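Local structure of iminosuccinate reductase (Paracoccus denitrificans, 6RQA) at residues A[45-50]-A[308-313]; A[129-134]-A[317-322]; A[140-145]-A[293-298]. The protein catalyses the NADH-dependent reduction of iminosuccinate to L-aspartate, regenerating the amino-group donor of the beta-hydroxyaspartate cycle during glyoxylate assimilation. All blocks are in the same frame, centred on the assembly; numbering follows the deposited sequence.

Contact 1: A[45-50]-A[308-313]; sequences AVFASM and TIFDGT. With NAD (nicotinamide-adenine-dinucleotide), chain C.
The rings of Phe47 and Phe310 meet at an oblique tilt, their planes 69° apart and their centroids 5.9 Å from each other. Contact is made at the far ends of two side chains that come from opposite directions, with Phe47 CZ 3.8 Å from Phe310 CZ, while the CE1 atoms lie a little further off. On one face of the Phe310 ring sits the backbone of its own chain: Gly312 N, 3.8 Å above the plane and displaced toward the rim. Phe310 CG is anti to the backbone N (chi1 167°), which carries the ring toward helix 36-51. Phenylalanine suits both places: Phe47 CA and Phe310 CA are 12.5 Å apart, and two such side chains are long enough to bridge the gap and apolar enough for a buried setting.

Beyond the ring the strand ends in an inverse gamma turn centred on Asp311, whose carboxylate is held by Ser268 and by the backbone nitrogens of Glu273 and Cys274. Gly312 then presents its carbonyl to the cofactor: NAD N7N, the carboxamide nitrogen, donates to Gly312 O over 2.7 Å. Around the aromatic pair, Phe47 also rests on Ala135 of helix 125-143 and Gln318 of helix 316-333, while strand 307-311 lies between parallel strands 235-239 and 259-262.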
loop_
_atom_site.group_PDB
_atom_site.type_symbol
_atom_site.label_atom_id
_atom_site.label_comp_id
_atom_site.label_asym_id
_atom_site.label_seq_id
_atom_site.Cartn_x
_atom_site.Cartn_y
_atom_site.Cartn_z
ATOM N N ALA A 45 10.480 -11.516 -18.718
ATOM C CA ALA A 45 11.680 -11.084 -18.013
ATOM C C ALA A 45 11.453 -11.004 -16.509
ATOM O O ALA A 45 12.376 -11.271 -15.732
ATOM C CB ALA A 45 12.147 -9.732 -18.550
ATOM N N VAL A 46 10.241 -10.647 -16.080
ATOM C CA VAL A 46 9.974 -10.510 -14.651
ATOM C C VAL A 46 9.938 -11.877 -13.976
ATOM O O VAL A 46 10.370 -12.025 -12.826
ATOM C CB VAL A 46 8.676 -9.713 -14.421
ATOM C CG1 VAL A 46 7.716 -10.466 -13.506
ATOM C CG2 VAL A 46 9.003 -8.355 -13.830
ATOM N N PHE A 47 9.435 -12.897 -14.676
ATOM C CA PHE A 47 9.473 -14.250 -14.130
ATOM C C PHE A 47 10.907 -14.722 -13.933
ATOM O O PHE A 47 11.220 -15.384 -12.936
ATOM C CB PHE A 47 8.713 -15.211 -15.046
ATOM C CG PHE A 47 7.244 -15.301 -14.747
ATOM C CD1 PHE A 47 6.792 -16.046 -13.672
ATOM C CD2 PHE A 47 6.313 -14.654 -15.544
ATOM C CE1 PHE A 47 5.444 -16.139 -13.390
ATOM C CE2 PHE A 47 4.960 -14.745 -15.267
ATOM C CZ PHE A 47 4.526 -15.486 -14.189
ATOM N N ALA A 48 11.795 -14.384 -14.869
ATOM C CA ALA A 48 13.195 -14.771 -14.732
ATOM C C ALA A 48 13.867 -14.021 -13.587
ATOM O O ALA A 48 14.669 -14.601 -12.844
ATOM C CB ALA A 48 13.936 -14.529 -16.046
ATOM N N SER A 49 13.553 -12.734 -13.425
ATOM C CA SER A 49 14.152 -11.955 -12.345
ATOM C C SER A 49 13.723 -12.478 -10.981
ATOM O O SER A 49 14.517 -12.483 -10.033
ATOM C CB SER A 49 13.786 -10.479 -12.494
ATOM O OG SER A 49 14.262 -9.956 -13.721
ATOM N N MET A 50 12.467 -12.920 -10.860
ATOM C CA MET A 50 12.005 -13.492 -9.599
ATOM C C MET A 50 12.703 -14.812 -9.302
ATOM O O MET A 50 13.033 -15.099 -8.146
ATOM C CB MET A 50 10.490 -13.687 -9.632
ATOM C CG MET A 50 9.693 -12.401 -9.708
ATOM S SD MET A 50 7.928 -12.712 -9.905
ATOM C CE MET A 50 7.579 -13.618 -8.400
ATOM N N THR A 308 0.484 -30.499 -16.849
ATOM C CA THR A 308 1.144 -29.395 -16.173
ATOM C C THR A 308 0.122 -28.309 -15.871
ATOM O O THR A 308 -0.819 -28.087 -16.639
ATOM C CB THR A 308 2.285 -28.811 -17.018
ATOM O OG1 THR A 308 1.769 -28.359 -18.276
ATOM C CG2 THR A 308 3.362 -29.859 -17.259
ATOM N N ILE A 309 0.306 -27.635 -14.738
ATOM C CA ILE A 309 -0.593 -26.575 -14.298
ATOM C C ILE A 309 0.238 -25.364 -13.903
ATOM O O ILE A 309 1.234 -25.496 -13.184
ATOM C CB ILE A 309 -1.482 -27.024 -13.121
ATOM C CG1 ILE A 309 -2.421 -28.150 -13.550
ATOM C CG2 ILE A 309 -2.284 -25.853 -12.577
ATOM C CD1 ILE A 309 -3.329 -28.631 -12.440
ATOM N N PHE A 310 -0.165 -24.190 -14.378
ATOM C CA PHE A 310 0.398 -22.920 -13.934
ATOM C C PHE A 310 -0.654 -22.192 -13.111
ATOM O O PHE A 310 -1.707 -21.815 -13.636
ATOM C CB PHE A 310 0.845 -22.059 -15.113
ATOM C CG PHE A 310 1.147 -20.639 -14.734
ATOM C CD1 PHE A 310 2.200 -20.347 -13.880
ATOM C CD2 PHE A 310 0.378 -19.598 -15.222
ATOM C CE1 PHE A 310 2.480 -19.042 -13.522
ATOM C CE2 PHE A 310 0.654 -18.290 -14.870
ATOM C CZ PHE A 310 1.707 -18.011 -14.018
ATOM N N ASP A 311 -0.364 -21.995 -11.824
ATOM C CA ASP A 311 -1.304 -21.358 -10.901
ATOM C C ASP A 311 -1.041 -19.854 -10.902
ATOM O O ASP A 311 -0.322 -19.311 -10.062
ATOM C CB ASP A 311 -1.172 -21.957 -9.507
ATOM C CG ASP A 311 -2.297 -21.540 -8.582
ATOM O OD1 ASP A 311 -3.245 -20.877 -9.052
ATOM O OD2 ASP A 311 -2.232 -21.877 -7.382
ATOM N N GLY A 312 -1.643 -19.175 -11.874
ATOM C CA GLY A 312 -1.496 -17.738 -11.990
ATOM C C GLY A 312 -2.342 -16.972 -10.994
ATOM O O GLY A 312 -3.564 -16.881 -11.147
ATOM N N THR A 313 -1.701 -16.415 -9.965
ATOM C CA THR A 313 -2.409 -15.660 -8.940
ATOM C C THR A 313 -2.306 -14.153 -9.123
ATOM O O THR A 313 -3.184 -13.427 -8.644
ATOM C CB THR A 313 -1.882 -16.026 -7.546
ATOM O OG1 THR A 313 -0.509 -15.632 -7.432
ATOM C CG2 THR A 313 -1.994 -17.522 -7.311
HETATM P PA NAD C . -15.861 -11.657 -15.429
HETATM O O1A NAD C . -16.848 -11.650 -14.294
HETATM O O2A NAD C . -15.787 -10.833 -16.673
HETATM O O5B NAD C . -16.271 -13.210 -16.086
HETATM C C5B NAD C . -16.459 -14.060 -15.022
HETATM C C4B NAD C . -16.735 -15.442 -15.554
HETATM O O4B NAD C . -16.755 -16.340 -14.460
HETATM C C3B NAD C . -18.149 -15.381 -16.125
HETATM O O3B NAD C . -17.978 -15.046 -17.464
HETATM C C2B NAD C . -18.627 -16.824 -15.931
HETATM O O2B NAD C . -18.254 -17.647 -16.984
HETATM C C1B NAD C . -17.806 -17.283 -14.660
HETATM N N9A NAD C . -18.628 -17.238 -13.446
HETATM C C8A NAD C . -19.293 -16.156 -12.838
HETATM N N7A NAD C . -19.946 -16.507 -11.731
HETATM C C5A NAD C . -19.699 -17.886 -11.599
HETATM C C6A NAD C . -20.106 -18.849 -10.638
HETATM N N6A NAD C . -20.894 -18.465 -9.594
HETATM N N1A NAD C . -19.712 -20.158 -10.756
HETATM C C2A NAD C . -18.923 -20.463 -11.834
HETATM N N3A NAD C . -18.456 -19.664 -12.819
HETATM C C4A NAD C . -18.876 -18.361 -12.665
HETATM O O3 NAD C . -14.521 -11.812 -14.548
HETATM P PN NAD C . -13.176 -11.425 -15.295
HETATM O O1N NAD C . -12.903 -11.925 -16.692
HETATM O O2N NAD C . -12.916 -10.095 -14.684
HETATM O O5D NAD C . -11.880 -12.299 -14.438
HETATM C C5D NAD C . -12.411 -13.491 -14.046
HETATM C C4D NAD C . -11.510 -14.085 -12.993
HETATM O O4D NAD C . -10.146 -13.732 -13.310
HETATM C C3D NAD C . -11.860 -13.386 -11.646
HETATM O O3D NAD C . -12.028 -14.404 -10.725
HETATM C C2D NAD C . -10.599 -12.552 -11.350
HETATM O O2D NAD C . -10.214 -12.557 -10.018
HETATM C C1D NAD C . -9.550 -13.416 -12.092
HETATM N N1N NAD C . -8.327 -12.572 -12.395
HETATM C C2N NAD C . -7.121 -13.184 -12.215
HETATM C C3N NAD C . -5.949 -12.474 -12.471
HETATM C C7N NAD C . -4.675 -13.221 -12.250
HETATM O O7N NAD C . -3.579 -12.701 -12.432
HETATM N N7N NAD C . -4.792 -14.524 -11.831
HETATM C C4N NAD C . -6.024 -11.151 -12.905
HETATM C C5N NAD C . -7.266 -10.552 -13.078
HETATM C C6N NAD C . -8.436 -11.275 -12.818
#

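Contact 2: A[129-134]-A[317-322]; sequences ALRTAA and LQDLAV. With NAD (nicotinamide-adenine-dinucleotide), chain C.
Arg131 grips Asp319 in a bidentate, side-on arginine-carboxylate salt bridge between two crossing helices beside the nicotinamide of NAD, in this member of the ornithine cyclodeaminase/mu-crystallin family. Its NE donates to Asp319 OD1 (2.5 Å, N-H...O angle 165°), with the oxygen in the guanidinium plane but approached from above the carboxylate plane. The second bond runs from NH1 to the syn lone pair of Asp319 OD2 (2.9 Å), more bent and tilted from the guanidinium. Two bonds to two oxygens fix the rotation of both groups, although their planes are turned 57° apart. Asp319 OD1 also forms a salt bridge with Lys88, probably the proton donor/acceptor, so one carboxylate gathers two basic groups next to the cofactor.

The reach of arginine lets it serve both neighbours: the chain bends at chi2, and NH2 comes 3.2 Å from NAD O7N. Gln318 crosses the arginine at about a right angle. Its OE1 is bound by Val315 N, and Gln318 CB packs against Arg131 CD at 3.7 Å. Farther along, Val322 CG1 lies 4.2 Å from Arg131 CB, an apolar touch on the aliphatic root of the side chain. The short helix segments approach to 9.4 Å at 111°, steep enough to confine the contact to a few residues. Beside Arg131 on helix 125-143, Thr132 turns to the cofactor, its OG1, bonded to Thr128 O, lying 3.2 Å from NAD C4N, the nicotinamide carbon that exchanges hydride.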
loop_
_atom_site.group_PDB
_atom_site.type_symbol
_atom_site.label_atom_id
_atom_site.label_comp_id
_atom_site.label_asym_id
_atom_site.label_seq_id
_atom_site.Cartn_x
_atom_site.Cartn_y
_atom_site.Cartn_z
ATOM N N ALA A 129 -5.317 -6.745 -17.296
ATOM C CA ALA A 129 -5.729 -7.800 -18.216
ATOM C C ALA A 129 -4.589 -8.205 -19.141
ATOM O O ALA A 129 -4.440 -9.386 -19.476
ATOM C CB ALA A 129 -6.945 -7.349 -19.026
ATOM N N LEU A 130 -3.767 -7.240 -19.556
ATOM C CA LEU A 130 -2.669 -7.543 -20.470
ATOM C C LEU A 130 -1.599 -8.393 -19.795
ATOM O O LEU A 130 -1.169 -9.412 -20.347
ATOM C CB LEU A 130 -2.068 -6.249 -21.015
ATOM C CG LEU A 130 -2.921 -5.516 -22.051
ATOM C CD1 LEU A 130 -2.240 -4.232 -22.482
ATOM C CD2 LEU A 130 -3.197 -6.413 -23.251
ATOM N N ARG A 131 -1.148 -7.991 -18.600
ATOM C CA ARG A 131 -0.101 -8.765 -17.936
ATOM C C ARG A 131 -0.618 -10.118 -17.464
ATOM O O ARG A 131 0.154 -11.081 -17.389
ATOM C CB ARG A 131 0.509 -7.973 -16.772
ATOM C CG ARG A 131 -0.455 -7.505 -15.681
ATOM C CD ARG A 131 -0.683 -8.559 -14.606
ATOM N NE ARG A 131 -1.139 -7.974 -13.351
ATOM C CZ ARG A 131 -1.665 -8.670 -12.349
ATOM N NH1 ARG A 131 -2.045 -8.053 -11.239
ATOM N NH2 ARG A 131 -1.820 -9.982 -12.461
ATOM N N THR A 132 -1.913 -10.211 -17.144
ATOM C CA THR A 132 -2.494 -11.506 -16.801
ATOM C C THR A 132 -2.489 -12.437 -18.004
ATOM O O THR A 132 -2.151 -13.620 -17.883
ATOM C CB THR A 132 -3.917 -11.324 -16.272
ATOM O OG1 THR A 132 -3.914 -10.371 -15.201
ATOM C CG2 THR A 132 -4.470 -12.645 -15.761
ATOM N N ALA A 133 -2.857 -11.917 -19.176
ATOM C CA ALA A 133 -2.781 -12.714 -20.394
ATOM C C ALA A 133 -1.334 -13.026 -20.755
ATOM O O ALA A 133 -1.037 -14.110 -21.271
ATOM C CB ALA A 133 -3.480 -11.984 -21.539
ATOM N N ALA A 134 -0.421 -12.091 -20.490
ATOM C CA ALA A 134 0.988 -12.345 -20.765
ATOM C C ALA A 134 1.534 -13.442 -19.863
ATOM O O ALA A 134 2.301 -14.300 -20.316
ATOM C CB ALA A 134 1.795 -11.058 -20.602
ATOM N N LEU A 317 4.799 -7.248 -9.343
ATOM C CA LEU A 317 5.883 -7.008 -10.292
ATOM C C LEU A 317 5.391 -7.073 -11.732
ATOM O O LEU A 317 5.910 -6.357 -12.597
ATOM C CB LEU A 317 7.015 -8.011 -10.074
ATOM C CG LEU A 317 7.863 -7.862 -8.808
ATOM C CD1 LEU A 317 8.867 -8.998 -8.711
ATOM C CD2 LEU A 317 8.573 -6.518 -8.774
ATOM N N GLN A 318 4.398 -7.923 -12.009
ATOM C CA GLN A 318 3.817 -7.969 -13.348
ATOM C C GLN A 318 3.203 -6.627 -13.724
ATOM O O GLN A 318 3.396 -6.139 -14.844
ATOM C CB GLN A 318 2.774 -9.083 -13.426
ATOM C CG GLN A 318 3.355 -10.480 -13.297
ATOM C CD GLN A 318 2.297 -11.525 -13.002
ATOM O OE1 GLN A 318 1.205 -11.205 -12.534
ATOM N NE2 GLN A 318 2.617 -12.785 -13.273
ATOM N N ASP A 319 2.468 -6.011 -12.794
ATOM C CA ASP A 319 1.926 -4.679 -13.040
ATOM C C ASP A 319 3.040 -3.650 -13.189
ATOM O O ASP A 319 2.976 -2.777 -14.062
ATOM C CB ASP A 319 0.982 -4.281 -11.905
ATOM C CG ASP A 319 -0.138 -5.278 -11.701
ATOM O OD1 ASP A 319 -0.891 -5.537 -12.664
ATOM O OD2 ASP A 319 -0.261 -5.810 -10.576
ATOM N N LEU A 320 4.071 -3.737 -12.346
ATOM C CA LEU A 320 5.168 -2.779 -12.418
ATOM C C LEU A 320 5.914 -2.889 -13.740
ATOM O O LEU A 320 6.250 -1.873 -14.360
ATOM C CB LEU A 320 6.127 -2.987 -11.245
ATOM C CG LEU A 320 5.577 -2.741 -9.839
ATOM C CD1 LEU A 320 6.660 -2.965 -8.796
ATOM C CD2 LEU A 320 5.002 -1.338 -9.722
ATOM N N ALA A 321 6.177 -4.117 -14.194
ATOM C CA ALA A 321 6.937 -4.303 -15.425
ATOM C C ALA A 321 6.174 -3.784 -16.635
ATOM O O ALA A 321 6.759 -3.144 -17.517
ATOM C CB ALA A 321 7.286 -5.779 -15.610
ATOM N N VAL A 322 4.869 -4.046 -16.696
ATOM C CA VAL A 322 4.098 -3.624 -17.858
ATOM C C VAL A 322 3.817 -2.125 -17.810
ATOM O O VAL A 322 3.626 -1.494 -18.856
ATOM C CB VAL A 322 2.802 -4.449 -17.966
ATOM C CG1 VAL A 322 1.781 -4.004 -16.926
ATOM C CG2 VAL A 322 2.225 -4.364 -19.368
HETATM P PA NAD C . -15.861 -11.657 -15.429
HETATM O O1A NAD C . -16.848 -11.650 -14.294
HETATM O O2A NAD C . -15.787 -10.833 -16.673
HETATM O O5B NAD C . -16.271 -13.210 -16.086
HETATM C C5B NAD C . -16.459 -14.060 -15.022
HETATM C C4B NAD C . -16.735 -15.442 -15.554
HETATM O O4B NAD C . -16.755 -16.340 -14.460
HETATM C C3B NAD C . -18.149 -15.381 -16.125
HETATM O O3B NAD C . -17.978 -15.046 -17.464
HETATM C C2B NAD C . -18.627 -16.824 -15.931
HETATM O O2B NAD C . -18.254 -17.647 -16.984
HETATM C C1B NAD C . -17.806 -17.283 -14.660
HETATM N N9A NAD C . -18.628 -17.238 -13.446
HETATM C C8A NAD C . -19.293 -16.156 -12.838
HETATM N N7A NAD C . -19.946 -16.507 -11.731
HETATM C C5A NAD C . -19.699 -17.886 -11.599
HETATM C C6A NAD C . -20.106 -18.849 -10.638
HETATM N N6A NAD C . -20.894 -18.465 -9.594
HETATM N N1A NAD C . -19.712 -20.158 -10.756
HETATM C C2A NAD C . -18.923 -20.463 -11.834
HETATM N N3A NAD C . -18.456 -19.664 -12.819
HETATM C C4A NAD C . -18.876 -18.361 -12.665
HETATM O O3 NAD C . -14.521 -11.812 -14.548
HETATM P PN NAD C . -13.176 -11.425 -15.295
HETATM O O1N NAD C . -12.903 -11.925 -16.692
HETATM O O2N NAD C . -12.916 -10.095 -14.684
HETATM O O5D NAD C . -11.880 -12.299 -14.438
HETATM C C5D NAD C . -12.411 -13.491 -14.046
HETATM C C4D NAD C . -11.510 -14.085 -12.993
HETATM O O4D NAD C . -10.146 -13.732 -13.310
HETATM C C3D NAD C . -11.860 -13.386 -11.646
HETATM O O3D NAD C . -12.028 -14.404 -10.725
HETATM C C2D NAD C . -10.599 -12.552 -11.350
HETATM O O2D NAD C . -10.214 -12.557 -10.018
HETATM C C1D NAD C . -9.550 -13.416 -12.092
HETATM N N1N NAD C . -8.327 -12.572 -12.395
HETATM C C2N NAD C . -7.121 -13.184 -12.215
HETATM C C3N NAD C . -5.949 -12.474 -12.471
HETATM C C7N NAD C . -4.675 -13.221 -12.250
HETATM O O7N NAD C . -3.579 -12.701 -12.432
HETATM N N7N NAD C . -4.792 -14.524 -11.831
HETATM C C4N NAD C . -6.024 -11.151 -12.905
HETATM C C5N NAD C . -7.266 -10.552 -13.078
HETATM C C6N NAD C . -8.436 -11.275 -12.818
#

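Contact 3: A[140-145]-A[293-298]; sequences IKYLAP and AVVAGD
Tyr142, whose ring packs on Val295, reaches past it to hydrogen-bond through OH with Glu44 OE1 of helix 36-51. That same Glu44 oxygen forms a salt bridge with Lys141 NZ, so two consecutive residues of helix 125-143 hold one acidic group of a third helix. Tyrosine suits this place because it offers an apolar ring to the valines and a polar end to the partly exposed margin.

The ring is sandwiched. Over one face lies Val295 CG2, 3.9 Å from the centroid and 22° off the ring normal, a CH-pi contact; on the opposite face the aliphatic CG of Lys141 sits 4.2 Å above the plane, displaced toward the rim. The other valine branch, CG1, lies 3.6 Å from Tyr142 OH: Val295 crosses the tyrosine at about a right angle, with CG2 over the ring and CG1 by the hydroxyl.

Val294 meets the root of the same residue. With chi1 at -176°, its CG1 stands anti to the backbone N and comes 3.7 Å from Tyr142 CB, the two side chains sliding past each other in opposite directions. CG2, the second branch, touches Leu143 CD2 more loosely at 4.4 Å. Leu143 is buried and also packs on His236 of strand 235-239, a fitting spot for a branched apolar group, while its carbonyl oxygen binds Arg302 NE.

Directly after these valines the short helix 291-295 finishes. Gly297 takes a positive phi (82°), where a beta carbon would press on the carbonyl oxygen of Ala296, and Asp298 N and Gly297 N make weak bonds back to Ala293 O and Val294 O: a Schellman motif closing a helix packed against the end of helix 125-143.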
loop_
_atom_site.group_PDB
_atom_site.type_symbol
_atom_site.label_atom_id
_atom_site.label_comp_id
_atom_site.label_asym_id
_atom_site.label_seq_id
_atom_site.Cartn_x
_atom_site.Cartn_y
_atom_site.Cartn_z
ATOM N N ILE A 140 2.551 -21.006 -21.352
ATOM C CA ILE A 140 2.323 -21.781 -22.568
ATOM C C ILE A 140 3.636 -21.997 -23.311
ATOM O O ILE A 140 3.968 -23.119 -23.709
ATOM C CB ILE A 140 1.276 -21.089 -23.459
ATOM C CG1 ILE A 140 -0.099 -21.118 -22.792
ATOM C CG2 ILE A 140 1.218 -21.747 -24.830
ATOM C CD1 ILE A 140 -1.176 -20.424 -23.593
ATOM N N LYS A 141 4.411 -20.925 -23.493
ATOM C CA LYS A 141 5.662 -21.032 -24.238
ATOM C C LYS A 141 6.622 -22.034 -23.605
ATOM O O LYS A 141 7.374 -22.705 -24.320
ATOM C CB LYS A 141 6.325 -19.659 -24.343
ATOM C CG LYS A 141 7.641 -19.657 -25.107
ATOM C CD LYS A 141 8.320 -18.301 -25.029
ATOM C CE LYS A 141 9.690 -18.328 -25.689
ATOM N NZ LYS A 141 10.379 -17.011 -25.583
ATOM N N TYR A 142 6.602 -22.164 -22.277
ATOM C CA TYR A 142 7.576 -22.989 -21.577
ATOM C C TYR A 142 7.025 -24.311 -21.058
ATOM O O TYR A 142 7.814 -25.151 -20.611
ATOM C CB TYR A 142 8.190 -22.206 -20.404
ATOM C CG TYR A 142 9.133 -21.101 -20.830
ATOM C CD1 TYR A 142 10.464 -21.372 -21.122
ATOM C CD2 TYR A 142 8.695 -19.788 -20.939
ATOM C CE1 TYR A 142 11.332 -20.368 -21.513
ATOM C CE2 TYR A 142 9.555 -18.775 -21.330
ATOM C CZ TYR A 142 10.871 -19.072 -21.614
ATOM O OH TYR A 142 11.731 -18.069 -22.003
ATOM N N LEU A 143 5.708 -24.531 -21.102
ATOM C CA LEU A 143 5.129 -25.747 -20.541
ATOM C C LEU A 143 4.137 -26.466 -21.448
ATOM O O LEU A 143 3.759 -27.598 -21.127
ATOM C CB LEU A 143 4.433 -25.445 -19.205
ATOM C CG LEU A 143 5.279 -24.800 -18.105
ATOM C CD1 LEU A 143 4.403 -24.393 -16.932
ATOM C CD2 LEU A 143 6.385 -25.742 -17.651
ATOM N N ALA A 144 3.706 -25.864 -22.553
ATOM C CA ALA A 144 2.708 -26.502 -23.398
ATOM C C ALA A 144 3.275 -27.763 -24.049
ATOM O O ALA A 144 4.474 -27.843 -24.332
ATOM C CB ALA A 144 2.221 -25.542 -24.479
ATOM N N PRO A 145 2.431 -28.765 -24.290
ATOM C CA PRO A 145 2.900 -29.973 -24.976
ATOM C C PRO A 145 3.420 -29.650 -26.369
ATOM O O PRO A 145 2.986 -28.693 -27.014
ATOM C CB PRO A 145 1.650 -30.859 -25.035
ATOM C CG PRO A 145 0.777 -30.357 -23.930
ATOM C CD PRO A 145 1.025 -28.882 -23.865
ATOM N N ALA A 293 11.541 -20.257 -12.766
ATOM C CA ALA A 293 12.697 -21.146 -12.794
ATOM C C ALA A 293 12.802 -21.878 -14.124
ATOM O O ALA A 293 13.909 -22.213 -14.564
ATOM C CB ALA A 293 12.627 -22.144 -11.638
ATOM N N VAL A 294 11.667 -22.137 -14.777
ATOM C CA VAL A 294 11.698 -22.703 -16.120
ATOM C C VAL A 294 12.190 -21.665 -17.120
ATOM O O VAL A 294 12.938 -21.984 -18.053
ATOM C CB VAL A 294 10.307 -23.242 -16.502
ATOM C CG1 VAL A 294 10.351 -23.918 -17.865
ATOM C CG2 VAL A 294 9.800 -24.201 -15.438
ATOM N N VAL A 295 11.784 -20.406 -16.938
ATOM C CA VAL A 295 12.208 -19.346 -17.846
ATOM C C VAL A 295 13.700 -19.078 -17.695
ATOM O O VAL A 295 14.411 -18.872 -18.686
ATOM C CB VAL A 295 11.374 -18.074 -17.605
ATOM C CG1 VAL A 295 11.762 -16.986 -18.592
ATOM C CG2 VAL A 295 9.888 -18.387 -17.701
ATOM N N ALA A 296 14.200 -19.084 -16.461
ATOM C CA ALA A 296 15.607 -18.816 -16.194
ATOM C C ALA A 296 16.513 -20.003 -16.497
ATOM O O ALA A 296 17.727 -19.901 -16.287
ATOM C CB ALA A 296 15.796 -18.388 -14.737
ATOM N N GLY A 297 15.963 -21.117 -16.975
ATOM C CA GLY A 297 16.759 -22.276 -17.313
ATOM C C GLY A 297 17.126 -23.177 -16.154
ATOM O O GLY A 297 17.805 -24.189 -16.372
ATOM N N ASP A 298 16.701 -22.852 -14.932
ATOM C CA ASP A 298 17.027 -23.678 -13.775
ATOM C C ASP A 298 16.101 -24.879 -13.627
ATOM O O ASP A 298 16.470 -25.848 -12.955
ATOM C CB ASP A 298 16.984 -22.837 -12.497
ATOM C CG ASP A 298 18.018 -21.726 -12.494
ATOM O OD1 ASP A 298 17.865 -20.765 -13.276
ATOM O OD2 ASP A 298 18.986 -21.814 -11.709
#

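Overall arrangement
Contacts 1 and 2 are buried and both touch NAD; contact 3 lies nearer the surface. Helix 125-143 serves contacts 2 and 3, whose centres are 18 Å apart and whose atoms do not meet: its N-terminal half turns a charged arginine to the cofactor, its C-terminal end an aromatic ring to a short helix. Contacts 1 and 2 join directly where Val46 packs on Ala321 and Met50 on Leu317. The chemistry of the three differs with place: an aromatic pair in the core, a salt bridge beside the nicotinamide, and, toward the margin, CH-pi and aliphatic packing with a polar tie through Glu44 to helix 36-51, which also supplies Phe47 of contact 1.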